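Local atomic coordinates of aspartate semialdehyde dehydrogenase (Francisella tularensis subsp. tularensis, PDB entry 4WOJ), a protein that probably catalyses the NADPH-dependent reductive dephosphorylation of L-aspartyl-4-phosphate to L-aspartate semialdehyde, a step toward lysine, methionine and threonine. Residues 13-18 and 58-63; 81-86 and 98-103; 123-128 and 365-370; 259-264 and 283-288; 291-296 and 332-337. All coordinates share one frame; numbering follows the deposited sequence.

In the fold
The five contacts fall into two groups, one in each half of the fold. Interactions 1, 2 and 3 gather round the parallel sheet of the coenzyme-binding half. Interaction 1 joins interaction 2 through Ala63 O and Tyr83 OH, 2.7 Å apart, and Ile368 of interaction 3 packs on Phe99 of interaction 2, CG2 to CD1 3.7 Å. Interactions 4 and 5 share the mixed sheet of the dimerisation half, where Leu284 CD1 meets Ile293 CD1 at 3.8 Å; interactions 4 and 5 both touch the second subunit. In interaction 5 the Lys294 side chain is about 7 Å from a bound sodium ion. Centres of interactions 1 and 5 are about 44 Å apart. All five lie away from Cys141 and His276, the predicted catalytic pair.

Interaction 1. Residues 13-18 and 58-63; sequences IGWRGM and GALQDA
Leu60 pushes its two methyls toward neighbouring side chains of 13-18, and this is where the contact is tight. CD2 comes within 3.6 Å of Trp15 CZ2, on the benzo end of the indole, meeting the ring obliquely. The other methyl, CD1, lies near the plane of the Arg16 guanidinium at its edge, 3.9 Å from NH2. Trp15 CH2 sits 3.3 Å above the guanidinium plane of Arg16, toward its rim. The arginine chain bends at chi3 (-85°), and its end lies just past the CH2 rim of the indole, while Arg16 CB stands over one indole face. Outside the two segments, Trp15 NE1 bonds to Phe41 O and Arg16 NH2 to Ser42 OG, which fix both groups against strand 36-42. The backbone here is the turn that follows the first strand of the Rossmann fold. Gly14 to Gly17 form a type I turn, closed by a weak bond from Gly17 N to Gly14 O, and Gly17 occupies the N-cap position of helix 18-30. Its position and its glycines are consistent with the dinucleotide-binding loop of this family. Packing is looser at Ile13, whose CG2 approaches Ala63 CB no closer than 4.3 Å. Ile13 and Ala63 are nevertheless buried, with strand 74-77 beside the isoleucine, whereas Arg16 is the exposed member of the contact.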
# COMPACT_ATOMS: atom_id res chain seq x y z
N ILE B 13 19.04 16.76 -22.12
CA ILE B 13 19.56 15.41 -21.85
C ILE B 13 18.50 14.59 -21.10
O ILE B 13 17.78 15.11 -20.29
CB ILE B 13 20.87 15.46 -21.03
CG1 ILE B 13 21.75 16.63 -21.50
CG2 ILE B 13 21.63 14.16 -21.21
CD1 ILE B 13 21.60 17.90 -20.70
N GLY B 14 18.40 13.30 -21.39
CA GLY B 14 17.43 12.42 -20.70
C GLY B 14 16.13 12.17 -21.44
O GLY B 14 15.27 11.41 -20.96
N TRP B 15 15.98 12.76 -22.63
CA TRP B 15 14.67 12.85 -23.30
C TRP B 15 14.11 11.53 -23.83
O TRP B 15 12.92 11.45 -24.13
CB TRP B 15 14.71 13.89 -24.43
CG TRP B 15 15.82 13.70 -25.37
CD1 TRP B 15 17.06 14.28 -25.31
CD2 TRP B 15 15.83 12.85 -26.50
NE1 TRP B 15 17.84 13.85 -26.34
CE2 TRP B 15 17.10 12.97 -27.10
CE3 TRP B 15 14.88 12.00 -27.08
CZ2 TRP B 15 17.45 12.28 -28.25
CZ3 TRP B 15 15.22 11.31 -28.22
CH2 TRP B 15 16.50 11.46 -28.80
N ARG B 16 14.95 10.51 -23.93
CA ARG B 16 14.55 9.23 -24.49
C ARG B 16 13.78 8.36 -23.49
O ARG B 16 12.96 7.53 -23.89
CB ARG B 16 15.77 8.47 -24.97
CG ARG B 16 15.64 7.95 -26.40
CD ARG B 16 16.83 7.08 -26.77
NE ARG B 16 17.99 7.84 -27.27
CZ ARG B 16 18.09 8.31 -28.52
NH1 ARG B 16 17.09 8.12 -29.38
NH2 ARG B 16 19.19 8.97 -28.90
N GLY B 17 14.06 8.55 -22.20
CA GLY B 17 13.41 7.78 -21.15
C GLY B 17 12.01 8.26 -20.81
O GLY B 17 11.41 9.05 -21.54
N MET B 18 11.48 7.80 -19.69
CA MET B 18 10.05 8.00 -19.40
C MET B 18 9.76 9.41 -18.97
O MET B 18 8.84 10.02 -19.48
CB MET B 18 9.57 7.02 -18.34
CG MET B 18 9.61 5.59 -18.81
SD MET B 18 9.06 4.48 -17.52
CE MET B 18 7.52 4.01 -18.30
N GLY B 58 17.49 19.66 -35.65
CA GLY B 58 18.73 19.21 -36.27
C GLY B 58 19.29 17.92 -35.72
O GLY B 58 18.56 17.02 -35.32
N ALA B 59 20.61 17.83 -35.73
CA ALA B 59 21.32 16.61 -35.37
C ALA B 59 21.53 16.49 -33.88
O ALA B 59 21.66 17.49 -33.17
CB ALA B 59 22.66 16.59 -36.06
N LEU B 60 21.60 15.24 -33.42
CA LEU B 60 21.87 14.98 -32.01
C LEU B 60 23.31 15.27 -31.70
O LEU B 60 24.20 14.77 -32.37
CB LEU B 60 21.56 13.53 -31.65
CG LEU B 60 20.13 13.09 -31.87
CD1 LEU B 60 20.01 11.60 -31.64
CD2 LEU B 60 19.20 13.89 -30.97
N GLN B 61 23.53 16.08 -30.68
CA GLN B 61 24.87 16.36 -30.20
C GLN B 61 25.24 15.37 -29.10
O GLN B 61 24.41 14.58 -28.67
CB GLN B 61 24.98 17.83 -29.79
CG GLN B 61 24.98 18.72 -31.03
CD GLN B 61 24.97 20.21 -30.73
OE1 GLN B 61 25.58 20.70 -29.75
NE2 GLN B 61 24.27 20.96 -31.57
N ASP B 62 26.50 15.42 -28.68
CA ASP B 62 27.08 14.46 -27.72
C ASP B 62 26.86 14.90 -26.26
O ASP B 62 27.26 16.00 -25.86
CB ASP B 62 28.58 14.31 -28.02
CG ASP B 62 29.30 13.28 -27.13
OD1 ASP B 62 28.68 12.53 -26.33
OD2 ASP B 62 30.55 13.22 -27.26
N ALA B 63 26.20 14.03 -25.49
CA ALA B 63 25.88 14.30 -24.08
C ALA B 63 27.14 14.57 -23.27
O ALA B 63 27.16 15.45 -22.41
CB ALA B 63 25.12 13.13 -23.48

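Interaction 2. Residues 81-86 and 98-103; sequences GEYTKE and GFWIDA
The indole of Trp100 meets helix 81-86 along its benzo edge. Tyr83 CE2 arrives there close to the indole plane, 4.2 Å from CH2, although the tyrosine ring itself is met obliquely. Thr84 supplies two further neighbours: OG1 lies at the indole edge, in its plane, and the methyl CG2 comes in at a slant, 3.8 Å from CZ2. Beyond the two segments, His88 forms an edge-to-face pair with the same indole. The polar centre is Asp102 OD2. Trp100 NE1 donates to it at 3.0 Å with an N-H...O angle of 147°, reaching OD2 from above the carboxylate plane, 37° out of it. Thr84 OG1 stands 2.7 Å from OD2 as well, but Gly80 O also lies within reach of its hydroxyl proton. The second carboxylate oxygen, OD1, takes Ala104 N, so both oxygens of the buried carboxylate have partners. With CG anti to the backbone N (chi1 176°), Trp100 extends across to the helix. Helix 81-86 runs nearly antiparallel to strand 99-102, the axes 11.4 Å apart, as expected in the beta-alpha-beta crossover from strand 74-77 through helix 81-93 to strand 99-102 of a Rossmann fold.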
# COMPACT_ATOMS: atom_id res chain seq x y z
N GLY B 81 21.59 10.61 -11.86
CA GLY B 81 22.66 11.04 -10.99
C GLY B 81 24.06 10.60 -11.41
O GLY B 81 25.03 11.33 -11.17
N GLU B 82 24.18 9.43 -12.04
CA GLU B 82 25.51 9.01 -12.57
C GLU B 82 26.01 10.02 -13.59
O GLU B 82 27.20 10.32 -13.66
CB GLU B 82 25.49 7.61 -13.21
CG GLU B 82 25.22 6.45 -12.24
CD GLU B 82 25.93 5.16 -12.66
OE1 GLU B 82 25.36 4.42 -13.50
OE2 GLU B 82 27.05 4.89 -12.16
N TYR B 83 25.08 10.55 -14.37
CA TYR B 83 25.40 11.50 -15.43
C TYR B 83 25.62 12.86 -14.85
O TYR B 83 26.50 13.58 -15.28
CB TYR B 83 24.26 11.56 -16.45
CG TYR B 83 24.51 12.56 -17.58
CD1 TYR B 83 25.21 12.21 -18.72
CD2 TYR B 83 24.02 13.86 -17.50
CE1 TYR B 83 25.41 13.11 -19.74
CE2 TYR B 83 24.23 14.78 -18.52
CZ TYR B 83 24.92 14.40 -19.64
OH TYR B 83 25.12 15.30 -20.66
N THR B 84 24.81 13.25 -13.89
CA THR B 84 25.03 14.54 -13.25
C THR B 84 26.37 14.53 -12.55
O THR B 84 27.07 15.52 -12.51
CB THR B 84 23.93 14.85 -12.22
OG1 THR B 84 22.65 14.76 -12.86
CG2 THR B 84 24.12 16.24 -11.63
N LYS B 85 26.71 13.37 -12.00
CA LYS B 85 27.98 13.20 -11.31
C LYS B 85 29.19 13.27 -12.20
O LYS B 85 30.20 13.88 -11.85
CB LYS B 85 27.99 11.88 -10.56
CG LYS B 85 27.78 12.10 -9.08
CD LYS B 85 28.16 10.86 -8.31
CE LYS B 85 26.91 10.14 -7.80
NZ LYS B 85 26.98 8.68 -8.04
N GLU B 86 29.08 12.68 -13.38
CA GLU B 86 30.16 12.73 -14.33
C GLU B 86 30.37 14.16 -14.79
O GLU B 86 31.49 14.63 -14.92
CB GLU B 86 29.81 11.85 -15.53
CG GLU B 86 30.67 12.04 -16.77
CD GLU B 86 31.67 10.92 -16.95
OE1 GLU B 86 31.29 9.75 -16.70
OE2 GLU B 86 32.83 11.21 -17.31
N GLY B 98 25.73 28.79 -16.95
CA GLY B 98 24.34 28.67 -17.30
C GLY B 98 23.51 27.88 -16.30
O GLY B 98 24.02 27.31 -15.33
N PHE B 99 22.20 27.85 -16.55
CA PHE B 99 21.25 27.17 -15.68
C PHE B 99 21.20 25.68 -15.91
O PHE B 99 21.06 25.20 -17.03
CB PHE B 99 19.86 27.74 -15.85
CG PHE B 99 19.74 29.18 -15.51
CD1 PHE B 99 19.95 30.15 -16.48
CD2 PHE B 99 19.35 29.56 -14.25
CE1 PHE B 99 19.80 31.50 -16.18
CE2 PHE B 99 19.20 30.89 -13.94
CZ PHE B 99 19.42 31.87 -14.91
N TRP B 100 21.31 24.96 -14.81
CA TRP B 100 21.25 23.51 -14.81
C TRP B 100 19.96 23.14 -14.10
O TRP B 100 19.80 23.36 -12.89
CB TRP B 100 22.47 22.96 -14.07
CG TRP B 100 22.49 21.50 -13.90
CD1 TRP B 100 22.01 20.80 -12.86
CD2 TRP B 100 23.07 20.55 -14.80
NE1 TRP B 100 22.23 19.46 -13.04
CE2 TRP B 100 22.89 19.28 -14.22
CE3 TRP B 100 23.72 20.64 -16.04
CZ2 TRP B 100 23.34 18.10 -14.85
CZ3 TRP B 100 24.18 19.46 -16.65
CH2 TRP B 100 23.97 18.22 -16.06
N ILE B 101 19.02 22.61 -14.87
CA ILE B 101 17.76 22.12 -14.33
C ILE B 101 17.88 20.59 -14.35
O ILE B 101 18.21 20.01 -15.37
CB ILE B 101 16.55 22.61 -15.15
CG1 ILE B 101 16.42 24.13 -15.08
CG2 ILE B 101 15.26 22.01 -14.63
CD1 ILE B 101 15.70 24.74 -16.25
N ASP B 102 17.64 19.95 -13.22
CA ASP B 102 17.90 18.52 -13.10
C ASP B 102 16.82 17.77 -12.34
O ASP B 102 16.34 18.25 -11.30
CB ASP B 102 19.20 18.35 -12.33
CG ASP B 102 19.84 16.97 -12.53
OD1 ASP B 102 19.15 16.01 -13.01
OD2 ASP B 102 21.04 16.86 -12.18
N ALA B 103 16.52 16.56 -12.82
CA ALA B 103 15.61 15.62 -12.12
C ALA B 103 16.30 14.78 -11.03
O ALA B 103 15.70 14.49 -9.97
CB ALA B 103 14.92 14.68 -13.09

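Interaction 3. Residues 123-128 and 365-370; sequences DQIINA and LNIIKI
One methyl, Ile367 CG2, carries this helix-to-helix contact: it touches Ile125 CG2 at 4.0 Å and Ile126 CG1 at 4.2 Å. The three isoleucines share a first rotamer common in helices, with CG1 beside the backbone N and opposite the carbonyl carbon, while CG2 takes the place anti to N. In Ile367 (chi1 -67°) that setting aims CG2 at the facing helix. Ile125 answers with the same branch, methyl against methyl. Ile126 instead offers a methylene, CG1, because this residue sits one step round the helix and comes at the contact from its flank. Both meet Ile367 with the side chains crossing at about a right angle, so each touch is made by a single branch and the chains do not run alongside one another. The second torsion of Ile125 (142°) falls short of fully extended, and its terminal CD1 lies 4.5 Å from Ile367 CD1. No hydrogen bond crosses between the segments; the join is purely apolar. Ile125 is buried and Ile126 exposed, which puts the contact at the margin of the core. His122 and Ile129 of helix 118-130 also touch Ile367 and continue the same seam along that helix. Deeper in, Ile125 and Ile368 both rest on Phe136 of strand 135-138, and Ile368 reaches Ile74 of strand 74-77. The C-terminal helix 354-369 thus returns, long after helix 118-130 in the chain, to lie beside it over the parallel sheet.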
# COMPACT_ATOMS: atom_id res chain seq x y z
N ASP B 123 8.05 32.13 -5.39
CA ASP B 123 8.73 33.37 -4.91
C ASP B 123 10.23 33.18 -4.63
O ASP B 123 11.03 34.10 -4.78
CB ASP B 123 8.05 33.99 -3.70
CG ASP B 123 7.56 32.96 -2.66
OD1 ASP B 123 8.06 31.81 -2.55
OD2 ASP B 123 6.61 33.33 -1.94
N GLN B 124 10.60 31.95 -4.35
CA GLN B 124 11.97 31.64 -4.00
C GLN B 124 12.77 31.31 -5.19
O GLN B 124 13.96 31.56 -5.19
CB GLN B 124 12.05 30.42 -3.10
CG GLN B 124 11.46 30.59 -1.69
CD GLN B 124 11.68 29.32 -0.89
OE1 GLN B 124 12.83 28.81 -0.77
NE2 GLN B 124 10.56 28.75 -0.38
N ILE B 125 12.15 30.67 -6.17
CA ILE B 125 12.86 30.38 -7.41
C ILE B 125 13.29 31.73 -7.97
O ILE B 125 14.43 31.93 -8.36
CB ILE B 125 11.99 29.58 -8.41
CG1 ILE B 125 11.82 28.14 -7.92
CG2 ILE B 125 12.63 29.50 -9.77
CD1 ILE B 125 10.45 27.57 -8.17
N ILE B 126 12.37 32.66 -7.99
CA ILE B 126 12.64 33.97 -8.53
C ILE B 126 13.76 34.66 -7.77
O ILE B 126 14.64 35.27 -8.38
CB ILE B 126 11.37 34.83 -8.54
CG1 ILE B 126 10.57 34.48 -9.78
CG2 ILE B 126 11.71 36.30 -8.59
CD1 ILE B 126 9.15 35.02 -9.73
N ASN B 127 13.74 34.55 -6.46
CA ASN B 127 14.78 35.16 -5.63
C ASN B 127 16.15 34.55 -5.90
O ASN B 127 17.17 35.22 -5.81
CB ASN B 127 14.45 34.96 -4.16
CG ASN B 127 15.29 35.81 -3.26
OD1 ASN B 127 15.80 36.85 -3.67
ND2 ASN B 127 15.45 35.39 -2.04
N ALA B 128 16.16 33.27 -6.23
CA ALA B 128 17.39 32.53 -6.47
C ALA B 128 18.01 32.92 -7.81
O ALA B 128 19.21 33.19 -7.91
CB ALA B 128 17.12 31.02 -6.42
N LEU B 365 11.81 25.84 -16.04
CA LEU B 365 12.35 26.28 -17.32
C LEU B 365 11.68 27.55 -17.80
O LEU B 365 12.35 28.49 -18.22
CB LEU B 365 12.16 25.19 -18.37
CG LEU B 365 12.61 25.55 -19.79
CD1 LEU B 365 14.09 25.90 -19.85
CD2 LEU B 365 12.30 24.42 -20.77
N ASN B 366 10.35 27.57 -17.72
CA ASN B 366 9.56 28.72 -18.11
C ASN B 366 9.79 29.97 -17.32
O ASN B 366 9.71 31.07 -17.87
CB ASN B 366 8.08 28.40 -18.06
CG ASN B 366 7.64 27.56 -19.23
OD1 ASN B 366 8.30 27.51 -20.25
ND2 ASN B 366 6.54 26.86 -19.08
N ILE B 367 10.06 29.81 -16.04
CA ILE B 367 10.37 30.92 -15.15
C ILE B 367 11.74 31.49 -15.50
O ILE B 367 11.92 32.68 -15.57
CB ILE B 367 10.32 30.46 -13.68
CG1 ILE B 367 8.88 30.10 -13.30
CG2 ILE B 367 10.81 31.56 -12.73
CD1 ILE B 367 8.77 29.28 -12.03
N ILE B 368 12.69 30.62 -15.77
CA ILE B 368 14.00 31.04 -16.22
C ILE B 368 13.97 31.70 -17.63
O ILE B 368 14.63 32.69 -17.86
CB ILE B 368 14.96 29.85 -16.16
CG1 ILE B 368 15.21 29.51 -14.69
CG2 ILE B 368 16.28 30.17 -16.87
CD1 ILE B 368 15.57 28.07 -14.41
N LYS B 369 13.21 31.16 -18.57
CA LYS B 369 13.27 31.76 -19.90
C LYS B 369 12.57 33.13 -19.93
O LYS B 369 12.84 33.93 -20.82
CB LYS B 369 12.83 30.81 -21.00
CG LYS B 369 11.38 30.39 -21.08
CD LYS B 369 11.30 29.46 -22.29
CE LYS B 369 10.07 28.57 -22.31
NZ LYS B 369 8.86 29.26 -22.81
N ILE B 370 11.74 33.41 -18.93
CA ILE B 370 10.99 34.66 -18.87
C ILE B 370 11.90 35.73 -18.29
O ILE B 370 12.77 36.24 -18.99
CB ILE B 370 9.70 34.54 -18.01

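Interaction 4. Residues 259-264 and 283-288; sequences KTIPVD and KLRQKL
Arg285 reaches out across the gap and places its guanidinium against two side chains of 259-264, each approaching from its own direction. Lys259 slides past it in the opposite sense, chain alongside chain, so that CD lies 3.4 Å from Arg285 NH1 and CE 3.5 Å from the same nitrogen. Ile261 crosses the arginine at about a right angle and brings CG1 to 3.7 Å from NH2. Neither neighbour sits squarely over the guanidinium; both meet it obliquely. The arginine can reach this far because its chain is extended from CG to NE, and it needs to: the nearest CA atoms of the two segments, those of Ile261 and Lys283, are 10.1 Å apart. Strand 159-167 accounts for that gap, lying between strand 263-266, outermost within this chain, and strand 275-284 in the mixed sheet of the dimerisation half, and Arg285 bridges it just past the end of its own strand. Asp157 OD1 forms a salt bridge with Arg285 NH2, so the charge has its partner outside these two segments. The lysine contributes its alkyl part. The chain bends at chi4 (77°), and Lys259 NZ stands 4.8 Å from Arg285 NH1; the exposed surroundings of the lysine, together with Asp157, would be expected to soften the like-charge approach. Segment 259-264 runs on to the dimer interface, where Asp264 OD2 accepts a hydrogen bond from Leu338 N of the second subunit.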
# COMPACT_ATOMS: atom_id res chain seq x y z
N LYS B 259 10.69 26.54 11.30
CA LYS B 259 10.40 25.47 12.23
C LYS B 259 10.28 24.17 11.47
O LYS B 259 9.37 24.01 10.67
CB LYS B 259 9.08 25.80 12.95
CG LYS B 259 8.71 24.85 14.07
CD LYS B 259 7.23 24.96 14.38
CE LYS B 259 6.88 24.31 15.72
NZ LYS B 259 7.28 25.16 16.88
N THR B 260 11.17 23.21 11.73
CA THR B 260 11.07 21.96 10.96
C THR B 260 9.74 21.23 11.15
O THR B 260 9.24 21.06 12.26
CB THR B 260 12.20 20.97 11.22
OG1 THR B 260 12.00 19.83 10.37
CG2 THR B 260 12.24 20.53 12.69
N ILE B 261 9.16 20.83 10.04
CA ILE B 261 8.00 19.97 10.03
C ILE B 261 8.53 18.56 9.79
O ILE B 261 9.01 18.24 8.68
CB ILE B 261 7.05 20.38 8.90
CG1 ILE B 261 6.48 21.76 9.18
CG2 ILE B 261 5.94 19.35 8.65
CD1 ILE B 261 6.03 22.42 7.89
N PRO B 262 8.45 17.70 10.82
CA PRO B 262 8.87 16.34 10.59
C PRO B 262 7.98 15.64 9.55
O PRO B 262 6.77 15.84 9.51
CB PRO B 262 8.73 15.70 11.97
CG PRO B 262 8.66 16.81 12.95
CD PRO B 262 8.05 17.94 12.21
N VAL B 263 8.60 14.82 8.71
CA VAL B 263 7.89 13.90 7.77
C VAL B 263 8.50 12.54 7.98
O VAL B 263 9.70 12.37 8.02
CB VAL B 263 7.95 14.34 6.30
CG1 VAL B 263 7.20 13.36 5.37
CG2 VAL B 263 7.34 15.73 6.12
N ASP B 264 7.67 11.55 8.20
CA ASP B 264 8.19 10.21 8.41
C ASP B 264 7.13 9.22 7.97
O ASP B 264 6.01 9.59 7.68
CB ASP B 264 8.60 10.00 9.88
CG ASP B 264 9.84 9.08 10.04
OD1 ASP B 264 10.10 8.24 9.12
OD2 ASP B 264 10.58 9.24 11.08
N LYS B 283 -0.83 15.82 11.55
CA LYS B 283 -1.12 16.50 12.82
C LYS B 283 -1.07 17.98 12.53
O LYS B 283 -0.12 18.47 11.95
CB LYS B 283 -0.11 16.15 13.88
CG LYS B 283 -0.42 16.79 15.22
CD LYS B 283 0.63 16.44 16.25
CE LYS B 283 0.12 16.69 17.65
NZ LYS B 283 -0.80 15.60 18.07
N LEU B 284 -2.13 18.68 12.92
CA LEU B 284 -2.25 20.12 12.70
C LEU B 284 -1.71 20.95 13.86
O LEU B 284 -1.58 20.46 14.96
CB LEU B 284 -3.71 20.49 12.41
CG LEU B 284 -4.31 19.92 11.10
CD1 LEU B 284 -5.77 20.26 11.00
CD2 LEU B 284 -3.59 20.44 9.87
N ARG B 285 -1.42 22.21 13.61
CA ARG B 285 -1.02 23.10 14.70
C ARG B 285 -2.23 23.61 15.49
O ARG B 285 -2.08 24.11 16.58
CB ARG B 285 -0.24 24.31 14.19
CG ARG B 285 1.06 23.98 13.51
CD ARG B 285 1.96 25.19 13.45
NE ARG B 285 2.96 25.07 12.38
CZ ARG B 285 4.04 24.31 12.44
NH1 ARG B 285 4.29 23.56 13.51
NH2 ARG B 285 4.89 24.30 11.41
N GLN B 286 -3.41 23.53 14.89
CA GLN B 286 -4.66 24.01 15.46
C GLN B 286 -5.73 23.01 15.14
O GLN B 286 -5.71 22.41 14.06
CB GLN B 286 -5.11 25.26 14.73
CG GLN B 286 -4.44 26.57 15.13
CD GLN B 286 -4.56 27.61 14.03
OE1 GLN B 286 -5.52 27.59 13.25
NE2 GLN B 286 -3.59 28.51 13.95
N LYS B 287 -6.69 22.86 16.04
CA LYS B 287 -7.84 22.02 15.75
C LYS B 287 -8.74 22.71 14.73
O LYS B 287 -9.02 23.89 14.83
CB LYS B 287 -8.57 21.65 17.04
CG LYS B 287 -7.74 20.68 17.88
CD LYS B 287 -7.20 21.25 19.19
CE LYS B 287 -6.04 20.38 19.68
NZ LYS B 287 -5.78 20.43 21.15
N LEU B 288 -9.14 21.96 13.73
CA LEU B 288 -9.94 22.46 12.64
C LEU B 288 -11.05 21.47 12.38
O LEU B 288 -10.85 20.27 12.46
CB LEU B 288 -9.09 22.53 11.39
CG LEU B 288 -8.06 23.62 11.25
CD1 LEU B 288 -7.47 23.55 9.86
CD2 LEU B 288 -8.69 24.98 11.45

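Interaction 5. Residues 291-296 and 332-337; sequences EEIKQK and GRIKSS
Ile293 and Lys294, neighbours on helix 290-298, close together on one methyl of strand 329-336, Ile334 CG2. Along the helix, Glu291 O takes Gln295 N at 3.1 Å, an ordinary helix bond. Glu292 follows, its O bonded to Lys296 N and its side-chain OE2 turned back to Thr289 N near the helix start. Ile293 then faces the strand: its CG2 packs on Ile334 CG2 at 4.1 Å, the two side chains sliding past each other in opposite directions, and Phe344 of strand 343-351 also touches this isoleucine. Lys294 comes next and contributes carbon, not charge, with CG 4.0 Å from Ile334 CG2. Its chain crosses Ile334 obliquely and folds at chi3 (50°) and again at chi4. A bound sodium ion lies about 7 Å from the side chain, too far to be a ligand contact. Val306 of strand 304-307 lies against both Lys294 and Ile334. Lys296 turns elsewhere, to a long, weak ion pair with Glu156. On the strand, Ile334 points to the helix and Lys335 away from it. Lys335 makes a salt bridge to Glu244 of the second subunit; Arg333 forms another with the same glutamate. The helix thus backs a strand that also serves the dimer interface. Without a hydrogen bond or ion pair between the two segments, the contact depends on shape and hydrophobic burial, and a lysine can take part through its methylenes while its ammonium stays clear of the isoleucine.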
# COMPACT_ATOMS: atom_id res chain seq x y z
N GLU B 291 -14.64 20.09 7.72
CA GLU B 291 -15.01 20.98 6.61
C GLU B 291 -14.02 22.10 6.34
O GLU B 291 -13.85 22.54 5.21
CB GLU B 291 -16.42 21.55 6.81
CG GLU B 291 -17.49 20.45 6.57
CD GLU B 291 -17.61 20.04 5.08
OE1 GLU B 291 -16.92 20.62 4.20
OE2 GLU B 291 -18.42 19.12 4.78
N GLU B 292 -13.37 22.58 7.38
CA GLU B 292 -12.38 23.62 7.20
C GLU B 292 -11.16 23.02 6.51
O GLU B 292 -10.54 23.64 5.67
CB GLU B 292 -11.96 24.20 8.54
CG GLU B 292 -13.07 24.91 9.29
CD GLU B 292 -12.59 25.36 10.70
OE1 GLU B 292 -12.36 26.57 10.93
OE2 GLU B 292 -12.39 24.50 11.56
N ILE B 293 -10.82 21.79 6.89
CA ILE B 293 -9.69 21.06 6.34
C ILE B 293 -9.91 20.82 4.83
O ILE B 293 -9.01 21.08 4.02
CB ILE B 293 -9.47 19.75 7.15
CG1 ILE B 293 -8.89 20.07 8.52
CG2 ILE B 293 -8.56 18.77 6.44
CD1 ILE B 293 -9.07 18.96 9.54
N LYS B 294 -11.10 20.35 4.44
CA LYS B 294 -11.39 20.11 3.00
C LYS B 294 -11.30 21.42 2.26
O LYS B 294 -10.67 21.51 1.23
CB LYS B 294 -12.78 19.52 2.78
CG LYS B 294 -13.05 18.17 3.48
CD LYS B 294 -14.52 17.83 3.78
CE LYS B 294 -15.48 17.99 2.58
NZ LYS B 294 -14.88 17.78 1.24
N GLN B 295 -11.87 22.46 2.85
CA GLN B 295 -11.89 23.76 2.20
C GLN B 295 -10.46 24.18 1.85
O GLN B 295 -10.13 24.35 0.68
CB GLN B 295 -12.60 24.81 3.08
CG GLN B 295 -12.68 26.18 2.43
CD GLN B 295 -13.54 26.18 1.15
OE1 GLN B 295 -14.38 25.29 0.93
NE2 GLN B 295 -13.33 27.19 0.30
N LYS B 296 -9.63 24.30 2.88
CA LYS B 296 -8.22 24.65 2.71
C LYS B 296 -7.55 23.74 1.67
O LYS B 296 -6.85 24.23 0.79
CB LYS B 296 -7.44 24.52 4.02
CG LYS B 296 -8.10 25.21 5.20
CD LYS B 296 -7.36 26.46 5.61
CE LYS B 296 -7.93 26.96 6.92
NZ LYS B 296 -8.14 28.42 6.83
N GLY B 332 -8.51 12.16 -1.06
CA GLY B 332 -9.81 11.77 -0.54
C GLY B 332 -9.72 11.03 0.75
O GLY B 332 -8.69 11.00 1.37
N ARG B 333 -10.83 10.44 1.16
CA ARG B 333 -10.93 9.73 2.40
C ARG B 333 -10.55 10.70 3.53
O ARG B 333 -10.03 10.30 4.55
CB ARG B 333 -10.05 8.48 2.38
CG ARG B 333 -10.36 7.47 1.28
CD ARG B 333 -11.76 6.87 1.35
NE ARG B 333 -12.22 6.73 2.73
CZ ARG B 333 -11.92 5.73 3.57
NH1 ARG B 333 -11.11 4.74 3.22
NH2 ARG B 333 -12.42 5.74 4.81
N ILE B 334 -10.85 11.97 3.33
CA ILE B 334 -10.51 13.01 4.27
C ILE B 334 -11.40 12.89 5.49
O ILE B 334 -12.59 13.10 5.42
CB ILE B 334 -10.65 14.41 3.65
CG1 ILE B 334 -9.71 14.56 2.45
CG2 ILE B 334 -10.35 15.48 4.70
CD1 ILE B 334 -10.13 15.61 1.44
N LYS B 335 -10.82 12.55 6.62
CA LYS B 335 -11.61 12.33 7.80
C LYS B 335 -10.84 12.70 9.03
O LYS B 335 -9.61 12.79 9.03
CB LYS B 335 -12.05 10.88 7.85
CG LYS B 335 -10.91 9.92 8.05
CD LYS B 335 -11.40 8.48 8.12
CE LYS B 335 -10.37 7.59 8.80
NZ LYS B 335 -10.30 6.24 8.16
N SER B 336 -11.57 12.93 10.09
CA SER B 336 -10.99 13.20 11.41
C SER B 336 -10.55 11.88 11.98
O SER B 336 -10.90 10.82 11.48
CB SER B 336 -12.04 13.81 12.32
OG SER B 336 -13.09 12.88 12.43
N SER B 337 -9.76 11.94 13.01
CA SER B 337 -9.02 10.82 13.55
C SER B 337 -9.36 10.62 15.04
O SER B 337 -9.62 11.56 15.74
CB SER B 337 -7.52 11.13 13.43
OG SER B 337 -6.71 10.03 13.84